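Local coordinates for protein acarbose Kinase Mak1 (Uncultured bacterium, PDB 6WB4) that probably phosphorylates the antidiabetic drug acarbose with ATP, acting as a carbohydrate kinase of the pfkB (ribokinase-like) family, at residues 63-68 and 95-100; 69-74 and 273-278; 294-299 and 306-311. All blocks are in the same frame, centred on the assembly; numbering follows the deposited sequence.

Interaction 1 of 3, residues 63-68 and 95-100; sequences TGNGVA and DAYSAA. With CA (calcium ion), chain J.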
ATOM      1  N   THR B  63      -4.676  -5.671 -14.347  1.00 60.54           N
ATOM      2  CA  THR B  63      -6.028  -5.702 -14.874  1.00 74.87           C
ATOM      3  C   THR B  63      -6.092  -5.365 -16.367  1.00 79.70           C
ATOM      4  O   THR B  63      -6.727  -6.094 -17.164  1.00 81.53           O
ATOM      5  CB  THR B  63      -6.911  -4.728 -14.073  1.00 71.03           C
ATOM      6  OG1 THR B  63      -6.872  -5.097 -12.692  1.00 71.44           O
ATOM      7  CG2 THR B  63      -8.347  -4.745 -14.571  1.00 59.79           C
ATOM      8  N   GLY B  64      -5.474  -4.255 -16.749  1.00 63.98           N
ATOM      9  CA  GLY B  64      -5.374  -3.940 -18.167  1.00 69.15           C
ATOM     10  C   GLY B  64      -4.006  -4.395 -18.641  1.00 59.97           C
ATOM     11  O   GLY B  64      -3.813  -4.896 -19.736  1.00 46.58           O
ATOM     12  N   ASN B  65      -3.063  -4.278 -17.721  1.00 59.60           N
ATOM     13  CA  ASN B  65      -1.658  -4.492 -17.978  1.00 45.36           C
ATOM     14  C   ASN B  65      -1.266  -5.926 -18.334  1.00 55.01           C
ATOM     15  O   ASN B  65      -0.375  -6.150 -19.148  1.00 57.66           O
ATOM     16  CB  ASN B  65      -0.885  -4.022 -16.740  1.00 45.79           C
ATOM     17  CG  ASN B  65       0.597  -4.220 -16.872  1.00 49.83           C
ATOM     18  OD1 ASN B  65       1.239  -3.645 -17.749  1.00 61.52           O
ATOM     19  ND2 ASN B  65       1.158  -5.035 -15.989  1.00 56.56           N
ATOM     20  N   GLY B  66      -1.940  -6.900 -17.748  1.00 63.52           N
ATOM     21  CA  GLY B  66      -1.604  -8.284 -18.013  1.00 50.80           C
ATOM     22  C   GLY B  66      -1.759  -8.681 -19.463  1.00 50.24           C
ATOM     23  O   GLY B  66      -0.856  -9.296 -20.037  1.00 42.49           O
ATOM     24  N   VAL B  67      -2.894  -8.311 -20.059  1.00 53.31           N
ATOM     25  CA  VAL B  67      -3.183  -8.635 -21.453  1.00 44.41           C
ATOM     26  C   VAL B  67      -2.176  -7.994 -22.409  1.00 51.66           C
ATOM     27  O   VAL B  67      -1.651  -8.669 -23.303  1.00 53.19           O
ATOM     28  CB  VAL B  67      -4.598  -8.211 -21.841  1.00 53.81           C
ATOM     29  CG1 VAL B  67      -4.818  -8.425 -23.328  1.00 47.32           C
ATOM     30  CG2 VAL B  67      -5.622  -9.000 -21.023  1.00 52.22           C
ATOM     31  N   ALA B  68      -1.886  -6.711 -22.201  1.00 42.95           N
ATOM     32  CA  ALA B  68      -0.912  -6.008 -23.038  1.00 53.64           C
ATOM     33  C   ALA B  68       0.459  -6.684 -22.997  1.00 57.67           C
ATOM     34  O   ALA B  68       1.131  -6.817 -24.028  1.00 60.82           O
ATOM     35  CB  ALA B  68      -0.790  -4.552 -22.609  1.00 39.27           C
ATOM     36  N   ASP B  95       6.704   4.923 -16.869  1.00 63.70           N
ATOM     37  CA  ASP B  95       8.070   4.400 -16.928  1.00 56.01           C
ATOM     38  C   ASP B  95       8.082   2.890 -17.060  1.00 51.91           C
ATOM     39  O   ASP B  95       8.955   2.317 -17.708  1.00 64.31           O
ATOM     40  CB  ASP B  95       8.857   4.828 -15.694  1.00 57.46           C
ATOM     41  CG  ASP B  95       8.989   6.330 -15.597  1.00 64.10           C
ATOM     42  OD1 ASP B  95       8.854   6.995 -16.652  1.00 70.95           O
ATOM     43  OD2 ASP B  95       9.242   6.837 -14.485  1.00 45.91           O
ATOM     44  N   ALA B  96       7.114   2.247 -16.423  1.00 50.10           N
ATOM     45  CA  ALA B  96       6.980   0.801 -16.509  1.00 54.11           C
ATOM     46  C   ALA B  96       6.621   0.379 -17.933  1.00 57.86           C
ATOM     47  O   ALA B  96       7.156  -0.604 -18.446  1.00 64.29           O
ATOM     48  CB  ALA B  96       5.928   0.302 -15.521  1.00 51.04           C
ATOM     49  N   TYR B  97       5.712   1.109 -18.574  1.00 46.39           N
ATOM     50  CA  TYR B  97       5.364   0.787 -19.961  1.00 47.05           C
ATOM     51  C   TYR B  97       6.523   1.083 -20.907  1.00 51.62           C
ATOM     52  O   TYR B  97       6.751   0.350 -21.875  1.00 51.00           O
ATOM     53  CB  TYR B  97       4.103   1.547 -20.398  1.00 45.50           C
ATOM     54  CG  TYR B  97       2.846   0.775 -20.070  1.00 55.80           C
ATOM     55  CD1 TYR B  97       2.377   0.715 -18.757  1.00 64.16           C
ATOM     56  CD2 TYR B  97       2.147   0.086 -21.049  1.00 46.64           C
ATOM     57  CE1 TYR B  97       1.251  -0.003 -18.431  1.00 60.16           C
ATOM     58  CE2 TYR B  97       1.010  -0.637 -20.736  1.00 47.36           C
ATOM     59  CZ  TYR B  97       0.567  -0.678 -19.424  1.00 57.41           C
ATOM     60  OH  TYR B  97      -0.560  -1.392 -19.092  1.00 58.17           O
ATOM     61  N   SER B  98       7.276   2.139 -20.622  1.00 48.91           N
ATOM     62  CA  SER B  98       8.405   2.460 -21.476  1.00 41.61           C
ATOM     63  C   SER B  98       9.460   1.349 -21.418  1.00 51.08           C
ATOM     64  O   SER B  98       9.909   0.865 -22.449  1.00 59.55           O
ATOM     65  CB  SER B  98       9.003   3.806 -21.075  1.00 43.26           C
ATOM     66  OG  SER B  98      10.110   4.112 -21.897  1.00 56.74           O
ATOM     67  N   ALA B  99       9.801   0.913 -20.206  1.00 51.82           N
ATOM     68  CA  ALA B  99      10.769  -0.165 -19.984  1.00 51.28           C
ATOM     69  C   ALA B  99      10.338  -1.499 -20.611  1.00 54.87           C
ATOM     70  O   ALA B  99      11.183  -2.318 -20.969  1.00 56.13           O
ATOM     71  CB  ALA B  99      11.019  -0.347 -18.503  1.00 51.68           C
ATOM     72  N   ALA B 100       9.031  -1.716 -20.722  1.00 49.78           N
ATOM     73  CA  ALA B 100       8.483  -2.934 -21.332  1.00 54.05           C
ATOM     74  C   ALA B 100       8.376  -2.858 -22.855  1.00 57.05           C
ATOM     75  O   ALA B 100       8.141  -3.865 -23.522  1.00 58.15           O
ATOM     76  CB  ALA B 100       7.111  -3.233 -20.741  1.00 58.88           C
TER
HETATM   77 CA    CA J 304      -8.631  -6.944 -18.732  1.00 60.33          CA
HETATM   78  O   HOH W   1     -10.441  -7.012 -17.475  1.00 74.90           O
HETATM   79  O   HOH W   2      -8.553  -9.344 -18.973  1.00 55.71           O

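Interaction 2 of 3, residues 69-74 and 273-278; sequences LGVHAL and FLCHYL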
ATOM      1  N   LEU B  69       0.863  -7.108 -21.803  1.00 55.31           N
ATOM      2  CA  LEU B  69       2.152  -7.762 -21.597  1.00 52.37           C
ATOM      3  C   LEU B  69       2.207  -9.134 -22.266  1.00 54.72           C
ATOM      4  O   LEU B  69       3.192  -9.471 -22.928  1.00 57.02           O
ATOM      5  CB  LEU B  69       2.432  -7.912 -20.103  1.00 44.13           C
ATOM      6  CG  LEU B  69       3.070  -6.777 -19.307  1.00 52.97           C
ATOM      7  CD1 LEU B  69       2.989  -7.112 -17.826  1.00 40.50           C
ATOM      8  CD2 LEU B  69       4.541  -6.589 -19.726  1.00 43.96           C
ATOM      9  N   GLY B  70       1.141  -9.913 -22.095  1.00 44.21           N
ATOM     10  CA  GLY B  70       1.036 -11.220 -22.722  1.00 51.62           C
ATOM     11  C   GLY B  70       1.165 -11.150 -24.236  1.00 58.67           C
ATOM     12  O   GLY B  70       1.897 -11.928 -24.851  1.00 65.07           O
ATOM     13  N   VAL B  71       0.449 -10.205 -24.829  1.00 44.60           N
ATOM     14  CA  VAL B  71       0.481  -9.986 -26.265  1.00 51.17           C
ATOM     15  C   VAL B  71       1.871  -9.574 -26.750  1.00 55.39           C
ATOM     16  O   VAL B  71       2.378 -10.076 -27.763  1.00 50.72           O
ATOM     17  CB  VAL B  71      -0.540  -8.908 -26.669  1.00 51.38           C
ATOM     18  CG1 VAL B  71      -0.316  -8.486 -28.109  1.00 59.10           C
ATOM     19  CG2 VAL B  71      -1.962  -9.430 -26.474  1.00 44.94           C
ATOM     20  N   HIS B  72       2.480  -8.644 -26.027  1.00 51.38           N
ATOM     21  CA  HIS B  72       3.806  -8.164 -26.386  1.00 51.05           C
ATOM     22  C   HIS B  72       4.831  -9.301 -26.274  1.00 52.90           C
ATOM     23  O   HIS B  72       5.703  -9.461 -27.133  1.00 55.55           O
ATOM     24  CB  HIS B  72       4.204  -6.994 -25.496  1.00 46.48           C
ATOM     25  CG  HIS B  72       5.459  -6.308 -25.929  1.00 56.57           C
ATOM     26  ND1 HIS B  72       6.713  -6.760 -25.581  1.00 52.53           N
ATOM     27  CD2 HIS B  72       5.654  -5.194 -26.674  1.00 62.95           C
ATOM     28  CE1 HIS B  72       7.627  -5.956 -26.091  1.00 52.10           C
ATOM     29  NE2 HIS B  72       7.012  -4.995 -26.756  1.00 55.60           N
ATOM     30  N   ALA B  73       4.683 -10.108 -25.230  1.00 43.40           N
ATOM     31  CA  ALA B  73       5.589 -11.216 -24.964  1.00 55.07           C
ATOM     32  C   ALA B  73       5.620 -12.214 -26.123  1.00 57.57           C
ATOM     33  O   ALA B  73       6.630 -12.880 -26.355  1.00 65.37           O
ATOM     34  CB  ALA B  73       5.187 -11.923 -23.655  1.00 39.81           C
ATOM     35  N   LEU B  74       4.503 -12.302 -26.839  1.00 47.49           N
ATOM     36  CA  LEU B  74       4.361 -13.194 -27.985  1.00 52.92           C
ATOM     37  C   LEU B  74       4.818 -12.538 -29.295  1.00 55.91           C
ATOM     38  O   LEU B  74       4.535 -13.030 -30.386  1.00 58.59           O
ATOM     39  CB  LEU B  74       2.906 -13.650 -28.105  1.00 43.56           C
ATOM     40  CG  LEU B  74       2.503 -14.659 -27.029  1.00 49.82           C
ATOM     41  CD1 LEU B  74       1.004 -14.849 -26.982  1.00 55.16           C
ATOM     42  CD2 LEU B  74       3.176 -15.980 -27.320  1.00 47.60           C
ATOM     43  N   PHE B 273      -4.802 -16.527 -26.349  1.00 58.34           N
ATOM     44  CA  PHE B 273      -5.981 -16.816 -27.167  1.00 49.81           C
ATOM     45  C   PHE B 273      -6.062 -15.813 -28.311  1.00 52.62           C
ATOM     46  O   PHE B 273      -6.167 -16.185 -29.477  1.00 62.45           O
ATOM     47  CB  PHE B 273      -7.270 -16.762 -26.338  1.00 49.97           C
ATOM     48  CG  PHE B 273      -8.508 -17.217 -27.094  1.00 62.72           C
ATOM     49  CD1 PHE B 273      -9.074 -16.427 -28.091  1.00 59.40           C
ATOM     50  CD2 PHE B 273      -9.110 -18.431 -26.791  1.00 55.17           C
ATOM     51  CE1 PHE B 273     -10.200 -16.850 -28.782  1.00 55.17           C
ATOM     52  CE2 PHE B 273     -10.240 -18.856 -27.479  1.00 58.27           C
ATOM     53  CZ  PHE B 273     -10.787 -18.064 -28.471  1.00 54.04           C
ATOM     54  N   LEU B 274      -6.026 -14.533 -27.958  1.00 46.68           N
ATOM     55  CA  LEU B 274      -6.115 -13.472 -28.943  1.00 49.57           C
ATOM     56  C   LEU B 274      -5.038 -13.583 -30.011  1.00 54.12           C
ATOM     57  O   LEU B 274      -5.325 -13.458 -31.199  1.00 51.86           O
ATOM     58  CB  LEU B 274      -6.029 -12.104 -28.262  1.00 50.09           C
ATOM     59  CG  LEU B 274      -7.210 -11.770 -27.350  1.00 53.51           C
ATOM     60  CD1 LEU B 274      -7.059 -10.368 -26.794  1.00 48.96           C
ATOM     61  CD2 LEU B 274      -8.538 -11.947 -28.092  1.00 41.91           C
ATOM     62  N   CYS B 275      -3.802 -13.838 -29.590  1.00 61.21           N
ATOM     63  CA  CYS B 275      -2.684 -13.884 -30.529  1.00 57.03           C
ATOM     64  C   CYS B 275      -2.844 -15.022 -31.526  1.00 58.14           C
ATOM     65  O   CYS B 275      -2.643 -14.829 -32.727  1.00 58.23           O
ATOM     66  CB  CYS B 275      -1.356 -13.999 -29.783  1.00 41.45           C
ATOM     67  SG  CYS B 275      -0.796 -12.405 -29.136  1.00 54.57           S
ATOM     68  N   HIS B 276      -3.229 -16.195 -31.031  1.00 51.66           N
ATOM     69  CA  HIS B 276      -3.447 -17.333 -31.906  1.00 53.98           C
ATOM     70  C   HIS B 276      -4.618 -17.101 -32.853  1.00 62.61           C
ATOM     71  O   HIS B 276      -4.492 -17.288 -34.061  1.00 67.07           O
ATOM     72  CB  HIS B 276      -3.708 -18.594 -31.092  1.00 40.96           C
ATOM     73  CG  HIS B 276      -3.628 -19.852 -31.896  1.00 60.75           C
ATOM     74  ND1 HIS B 276      -4.703 -20.359 -32.595  1.00 72.59           N
ATOM     75  CD2 HIS B 276      -2.604 -20.714 -32.103  1.00 57.41           C
ATOM     76  CE1 HIS B 276      -4.344 -21.478 -33.199  1.00 62.28           C
ATOM     77  NE2 HIS B 276      -3.076 -21.716 -32.918  1.00 52.95           N
ATOM     78  N   TYR B 277      -5.750 -16.678 -32.296  1.00 57.78           N
ATOM     79  CA  TYR B 277      -6.989 -16.571 -33.059  1.00 62.52           C
ATOM     80  C   TYR B 277      -6.867 -15.538 -34.164  1.00 57.81           C
ATOM     81  O   TYR B 277      -7.322 -15.768 -35.276  1.00 65.14           O
ATOM     82  CB  TYR B 277      -8.167 -16.228 -32.145  1.00 55.24           C
ATOM     83  CG  TYR B 277      -9.504 -16.346 -32.835  1.00 57.91           C
ATOM     84  CD1 TYR B 277     -10.102 -17.588 -33.017  1.00 64.45           C
ATOM     85  CD2 TYR B 277     -10.170 -15.227 -33.309  1.00 59.39           C
ATOM     86  CE1 TYR B 277     -11.328 -17.714 -33.652  1.00 61.70           C
ATOM     87  CE2 TYR B 277     -11.399 -15.343 -33.946  1.00 69.09           C
ATOM     88  CZ  TYR B 277     -11.974 -16.590 -34.116  1.00 70.71           C
ATOM     89  OH  TYR B 277     -13.199 -16.713 -34.754  1.00 74.16           O
ATOM     90  N   LEU B 278      -6.251 -14.402 -33.852  1.00 59.04           N
ATOM     91  CA  LEU B 278      -6.021 -13.351 -34.838  1.00 63.96           C
ATOM     92  C   LEU B 278      -5.126 -13.806 -35.995  1.00 72.68           C
ATOM     93  O   LEU B 278      -5.168 -13.232 -37.082  1.00 73.19           O
ATOM     94  CB  LEU B 278      -5.398 -12.120 -34.170  1.00 55.98           C
ATOM     95  CG  LEU B 278      -6.281 -11.237 -33.287  1.00 65.05           C
ATOM     96  CD1 LEU B 278      -5.421 -10.371 -32.367  1.00 56.37           C
ATOM     97  CD2 LEU B 278      -7.199 -10.366 -34.130  1.00 64.47           C
TER

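Interaction 3 of 3, residues 294-299 and 306-311; sequences GAWACG and SFVDVE. With ATP (adenosine-5'-triphosphate), chain H.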
ATOM      1  N   GLY B 294      -2.321 -19.749 -19.906  1.00 52.74           N
ATOM      2  CA  GLY B 294      -2.802 -19.906 -18.548  1.00 54.80           C
ATOM      3  C   GLY B 294      -1.890 -20.747 -17.664  1.00 65.83           C
ATOM      4  O   GLY B 294      -1.590 -20.366 -16.527  1.00 51.06           O
ATOM      5  N   ALA B 295      -1.455 -21.897 -18.176  1.00 59.67           N
ATOM      6  CA  ALA B 295      -0.579 -22.786 -17.413  1.00 56.43           C
ATOM      7  C   ALA B 295       0.749 -22.121 -17.075  1.00 59.64           C
ATOM      8  O   ALA B 295       1.289 -22.293 -15.977  1.00 67.38           O
ATOM      9  CB  ALA B 295      -0.336 -24.069 -18.174  1.00 51.04           C
ATOM     10  N   TRP B 296       1.269 -21.353 -18.022  1.00 65.73           N
ATOM     11  CA  TRP B 296       2.547 -20.696 -17.822  1.00 66.88           C
ATOM     12  C   TRP B 296       2.475 -19.713 -16.666  1.00 69.18           C
ATOM     13  O   TRP B 296       3.304 -19.758 -15.749  1.00 70.92           O
ATOM     14  CB  TRP B 296       2.987 -19.978 -19.094  1.00 55.68           C
ATOM     15  CG  TRP B 296       4.347 -19.387 -18.982  1.00 52.88           C
ATOM     16  CD1 TRP B 296       4.674 -18.115 -18.598  1.00 49.56           C
ATOM     17  CD2 TRP B 296       5.580 -20.062 -19.232  1.00 57.13           C
ATOM     18  NE1 TRP B 296       6.048 -17.956 -18.614  1.00 55.08           N
ATOM     19  CE2 TRP B 296       6.621 -19.143 -18.993  1.00 54.27           C
ATOM     20  CE3 TRP B 296       5.905 -21.359 -19.643  1.00 50.47           C
ATOM     21  CZ2 TRP B 296       7.957 -19.483 -19.153  1.00 61.39           C
ATOM     22  CZ3 TRP B 296       7.227 -21.691 -19.801  1.00 46.00           C
ATOM     23  CH2 TRP B 296       8.240 -20.760 -19.557  1.00 48.84           C
ATOM     24  N   ALA B 297       1.454 -18.861 -16.695  1.00 65.78           N
ATOM     25  CA  ALA B 297       1.248 -17.863 -15.649  1.00 68.13           C
ATOM     26  C   ALA B 297       1.162 -18.505 -14.265  1.00 64.62           C
ATOM     27  O   ALA B 297       1.705 -17.979 -13.297  1.00 64.74           O
ATOM     28  CB  ALA B 297      -0.009 -17.054 -15.935  1.00 68.64           C
ATOM     29  N   CYS B 298       0.479 -19.639 -14.177  1.00 61.78           N
ATOM     30  CA  CYS B 298       0.289 -20.323 -12.905  1.00 68.49           C
ATOM     31  C   CYS B 298       1.584 -20.825 -12.267  1.00 76.12           C
ATOM     32  O   CYS B 298       1.646 -21.020 -11.052  1.00 77.89           O
ATOM     33  CB  CYS B 298      -0.669 -21.489 -13.090  1.00 71.84           C
ATOM     34  SG  CYS B 298      -2.345 -20.958 -13.343  1.00 74.57           S
ATOM     35  N   GLY B 299       2.619 -21.014 -13.079  1.00 74.24           N
ATOM     36  CA  GLY B 299       3.879 -21.531 -12.578  1.00 61.61           C
ATOM     37  C   GLY B 299       4.836 -20.428 -12.192  1.00 65.99           C
ATOM     38  O   GLY B 299       6.016 -20.666 -11.952  1.00 82.56           O
ATOM     39  N   SER B 306       5.567 -13.342 -15.568  1.00 63.55           N
ATOM     40  CA  SER B 306       6.192 -13.986 -16.710  1.00 59.06           C
ATOM     41  C   SER B 306       5.168 -14.499 -17.713  1.00 56.87           C
ATOM     42  O   SER B 306       4.198 -15.149 -17.333  1.00 56.96           O
ATOM     43  CB  SER B 306       7.081 -15.135 -16.240  1.00 60.32           C
ATOM     44  OG  SER B 306       7.710 -15.762 -17.342  1.00 72.88           O
ATOM     45  N   PHE B 307       5.388 -14.212 -18.992  1.00 44.92           N
ATOM     46  CA  PHE B 307       4.450 -14.640 -20.028  1.00 46.63           C
ATOM     47  C   PHE B 307       5.137 -15.508 -21.068  1.00 46.33           C
ATOM     48  O   PHE B 307       6.275 -15.251 -21.458  1.00 53.99           O
ATOM     49  CB  PHE B 307       3.793 -13.428 -20.687  1.00 46.32           C
ATOM     50  CG  PHE B 307       2.985 -12.585 -19.728  1.00 53.54           C
ATOM     51  CD1 PHE B 307       3.600 -11.627 -18.929  1.00 48.82           C
ATOM     52  CD2 PHE B 307       1.622 -12.774 -19.605  1.00 48.27           C
ATOM     53  CE1 PHE B 307       2.870 -10.868 -18.041  1.00 50.57           C
ATOM     54  CE2 PHE B 307       0.880 -12.014 -18.712  1.00 60.95           C
ATOM     55  CZ  PHE B 307       1.507 -11.058 -17.929  1.00 49.27           C
ATOM     56  N   VAL B 308       4.448 -16.562 -21.489  1.00 40.71           N
ATOM     57  CA  VAL B 308       5.005 -17.493 -22.463  1.00 40.01           C
ATOM     58  C   VAL B 308       5.367 -16.752 -23.756  1.00 49.80           C
ATOM     59  O   VAL B 308       4.642 -15.852 -24.184  1.00 55.21           O
ATOM     60  CB  VAL B 308       4.018 -18.639 -22.755  1.00 43.33           C
ATOM     61  CG1 VAL B 308       2.795 -18.127 -23.538  1.00 41.62           C
ATOM     62  CG2 VAL B 308       4.706 -19.754 -23.510  1.00 52.12           C
ATOM     63  N   ASP B 309       6.510 -17.096 -24.352  1.00 54.68           N
ATOM     64  CA  ASP B 309       6.912 -16.500 -25.627  1.00 47.86           C
ATOM     65  C   ASP B 309       6.507 -17.412 -26.784  1.00 49.07           C
ATOM     66  O   ASP B 309       5.956 -18.484 -26.547  1.00 54.52           O
ATOM     67  CB  ASP B 309       8.420 -16.196 -25.650  1.00 55.99           C
ATOM     68  CG  ASP B 309       9.303 -17.442 -25.512  1.00 60.55           C
ATOM     69  OD1 ASP B 309       8.823 -18.582 -25.677  1.00 55.13           O
ATOM     70  OD2 ASP B 309      10.514 -17.266 -25.253  1.00 68.88           O
ATOM     71  N   VAL B 310       6.775 -16.989 -28.023  1.00 50.71           N
ATOM     72  CA  VAL B 310       6.375 -17.754 -29.212  1.00 47.17           C
ATOM     73  C   VAL B 310       6.959 -19.162 -29.268  1.00 52.27           C
ATOM     74  O   VAL B 310       6.235 -20.137 -29.472  1.00 61.84           O
ATOM     75  CB  VAL B 310       6.783 -17.032 -30.522  1.00 48.16           C
ATOM     76  CG1 VAL B 310       6.656 -17.970 -31.711  1.00 53.46           C
ATOM     77  CG2 VAL B 310       5.952 -15.795 -30.731  1.00 57.18           C
ATOM     78  N   GLU B 311       8.274 -19.254 -29.120  1.00 57.72           N
ATOM     79  CA  GLU B 311       8.984 -20.523 -29.198  1.00 63.65           C
ATOM     80  C   GLU B 311       8.367 -21.554 -28.253  1.00 56.00           C
ATOM     81  O   GLU B 311       8.187 -22.714 -28.611  1.00 63.59           O
ATOM     82  CB  GLU B 311      10.461 -20.301 -28.866  1.00 70.12           C
ATOM     83  CG  GLU B 311      11.373 -21.491 -29.059  1.00 73.65           C
ATOM     84  CD  GLU B 311      12.766 -21.228 -28.506  1.00 85.26           C
ATOM     85  OE1 GLU B 311      12.876 -20.482 -27.506  1.00 99.81           O
ATOM     86  OE2 GLU B 311      13.750 -21.751 -29.072  1.00 78.48           O
TER
HETATM   87  PG  ATP H 302      -8.404 -13.065 -12.891  0.84197.01           P
HETATM   88  O1G ATP H 302      -7.642 -13.376 -11.622  0.84196.83           O
HETATM   89  O2G ATP H 302      -9.836 -12.631 -12.677  0.84196.21           O
HETATM   90  O3G ATP H 302      -7.638 -12.226 -13.884  0.84190.67           O
HETATM   91  PB  ATP H 302      -9.465 -15.670 -13.010  0.84204.80           P
HETATM   92  O1B ATP H 302      -9.079 -15.891 -11.566  0.84204.81           O
HETATM   93  O2B ATP H 302     -10.906 -15.394 -13.376  0.84198.26           O
HETATM   94  O3B ATP H 302      -8.543 -14.495 -13.618  0.84220.98           O
HETATM   95  PA  ATP H 302      -9.389 -18.441 -13.513  0.84214.78           P
HETATM   96  O1A ATP H 302     -10.868 -18.591 -13.782  0.84210.75           O
HETATM   97  O2A ATP H 302      -8.840 -18.791 -12.149  0.84212.69           O
HETATM   98  O3A ATP H 302      -8.959 -16.931 -13.872  0.84214.41           O
HETATM   99  O5' ATP H 302      -8.569 -19.278 -14.626  0.84144.03           O
HETATM  100  C5' ATP H 302      -8.387 -18.743 -15.940  0.84137.72           C
HETATM  101  C4' ATP H 302      -7.705 -19.738 -16.883  0.84129.89           C
HETATM  102  O4' ATP H 302      -6.326 -19.913 -16.539  0.84128.41           O
HETATM  103  C3' ATP H 302      -8.349 -21.116 -16.862  0.84126.90           C
HETATM  104  O3' ATP H 302      -9.216 -21.297 -17.982  0.84129.06           O
HETATM  105  C2' ATP H 302      -7.194 -22.094 -16.933  0.84124.80           C
HETATM  106  O2' ATP H 302      -7.042 -22.611 -18.260  0.84118.30           O
HETATM  107  C1' ATP H 302      -5.968 -21.297 -16.525  0.84128.33           C
HETATM  108  N9  ATP H 302      -5.705 -21.702 -15.127  0.84133.46           N
HETATM  109  C8  ATP H 302      -6.030 -20.990 -14.028  0.84136.46           C
HETATM  110  N7  ATP H 302      -5.674 -21.644 -12.893  0.84135.31           N
HETATM  111  C5  ATP H 302      -5.114 -22.810 -13.270  0.84131.94           C
HETATM  112  C6  ATP H 302      -4.519 -23.971 -12.577  0.84125.83           C
HETATM  113  N6  ATP H 302      -4.456 -24.010 -11.226  0.84124.55           N
HETATM  114  N1  ATP H 302      -4.045 -24.982 -13.339  0.84125.78           N
HETATM  115  C2  ATP H 302      -4.102 -24.946 -14.685  0.84122.95           C
HETATM  116  N3  ATP H 302      -4.627 -23.925 -15.382  0.84120.33           N
HETATM  117  C4  ATP H 302      -5.137 -22.846 -14.742  0.84129.16           C

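Interaction 1 of 3, residues 63-68 and 95-100
Y97 reaches out from helix 88-100, and its hydroxyl meets N65 in the first turn of helix 65-73. The two backbones stay well apart here, with 9.0 Å between the CA atoms of N65 and Y97, and the tyrosine ring does most of the bridging. Its hydroxyl arrives beside the asparagine: Y97 OH lies 3.2 Å from N65 OD1 and 3.5 Å from N65 CB, so it rests against the root of the side chain as well as its amide oxygen. The two side chains run past each other in opposite directions, and their flat groups are strongly inclined, with 64° between the amide and ring planes. N65 OD1 approaches the ring obliquely, 3.5 Å from Y97 CZ. The first torsion of N65 (chi1 179°) carries CG away from the backbone N and brings the amide to the hydroxyl; the second (62°) sets the tilt of its plane. The other branch of the amide has separate work: N65 ND2 makes a weak hydrogen bond to G61 O, which ties the side chain back to the loop just before its helix. Both touching residues are buried.

Two residues before N65, T63 O binds a calcium ion at 2.6 Å, with two waters on the metal, and T63 also belongs to the glycan pocket. V60 of strand 57-60 packs against N65 and A96, V32 and I102 touch Y97, and A68 leans on V28 of the central-sheet strand 24-29, placing the contact between two helices beside that strand.

Interaction 2 of 3, residues 69-74 and 273-278
C275 points from helix 265-280 toward the last turn of helix 65-73, and its short side chain makes the close contacts with V71 and L74. C275 CA lies 6.6 Å from V71 CA, a close approach for two helices, which the small cysteine permits. One bond out, C275 CB already touches a methyl, L74 CD1, at 3.8 Å. The sulfur comes next. With SG opposite its own carbonyl carbon (chi1 -80°), it enters the notch between V71 and L74. There C275 SG lies 3.7 Å from L74 CD1, and on the valine side C275 SG meets the backbone as well as the branches: 4.0 Å to V71 CA and 4.1 Å to V71 CG1. V71 CG2 is hardly farther off, so the thiol sits against both methyls. L74, the first residue to leave helical geometry, still directs its CB toward helix 265-280.

All three residues are buried, and the contact is apolar. Around it, V71 also packs on S78 of strand 78-84, while L274 and L278 rest on H154 of strand 152-157. This is helix-on-helix packing against the central sheet of an alpha/beta fold, as in the large domain of ribokinase-like kinases.

Interaction 3 of 3, residues 294-299 and 306-311
S306 opens the contact by taking the indole N-H of W296 at the ring edge. The hydrogen bond from W296 NE1 to S306 OG is 3.0 Å long, with an N-H...O angle of 160°, and the acceptor lies close to the indole plane. S306 OG stands opposite the backbone N (chi1 -179°), which extends the hydroxyl to the tryptophan. F307 directs its CB away from the tryptophan helix, and its side chain packs on L69 and A73 of helix 65-73, while its own carbonyl carbon passes near the indole nitrogen. V308 comes over one face of the ring. Its CB sits 4.1 Å from the centroid of the five-membered ring, a CH-pi contact 22° off the normal, and its backbone N lies over the same ring. D309 is the N-cap of helix 310-318: its side chain caps a backbone N of the first turn, and OD1 also bonds T312 OG1.

R257 adds a cation-pi contact to W296 and bonds its carbonyl oxygen. On the same helix, C298 of the ATP pocket places SG 3.3 Å from ATP C5. Bonded at its edge through N-H and covered on one face by V308, the indole has little freedom to turn, and the S306 hydroxyl satisfies its polar nitrogen.

Interactions 1 and 2 share helix 65-73, one using its start and the other its end, and both are buried. They differ in chemistry: in interaction 1 a long tyrosine spans a wide gap to an amide, whereas interaction 2 is close apolar packing round a thiol. Interaction 3 is only partly buried and combines a hydrogen bond with CH-pi packing where a loop crosses a helix. It still joins the others, since F307 lies on G66, G70 and A73, and V310 meets L74. Helix 65-73 thus touches elements of all three contacts, running from the calcium and glycan end toward helix 265-280, while 294-299 borders the ATP.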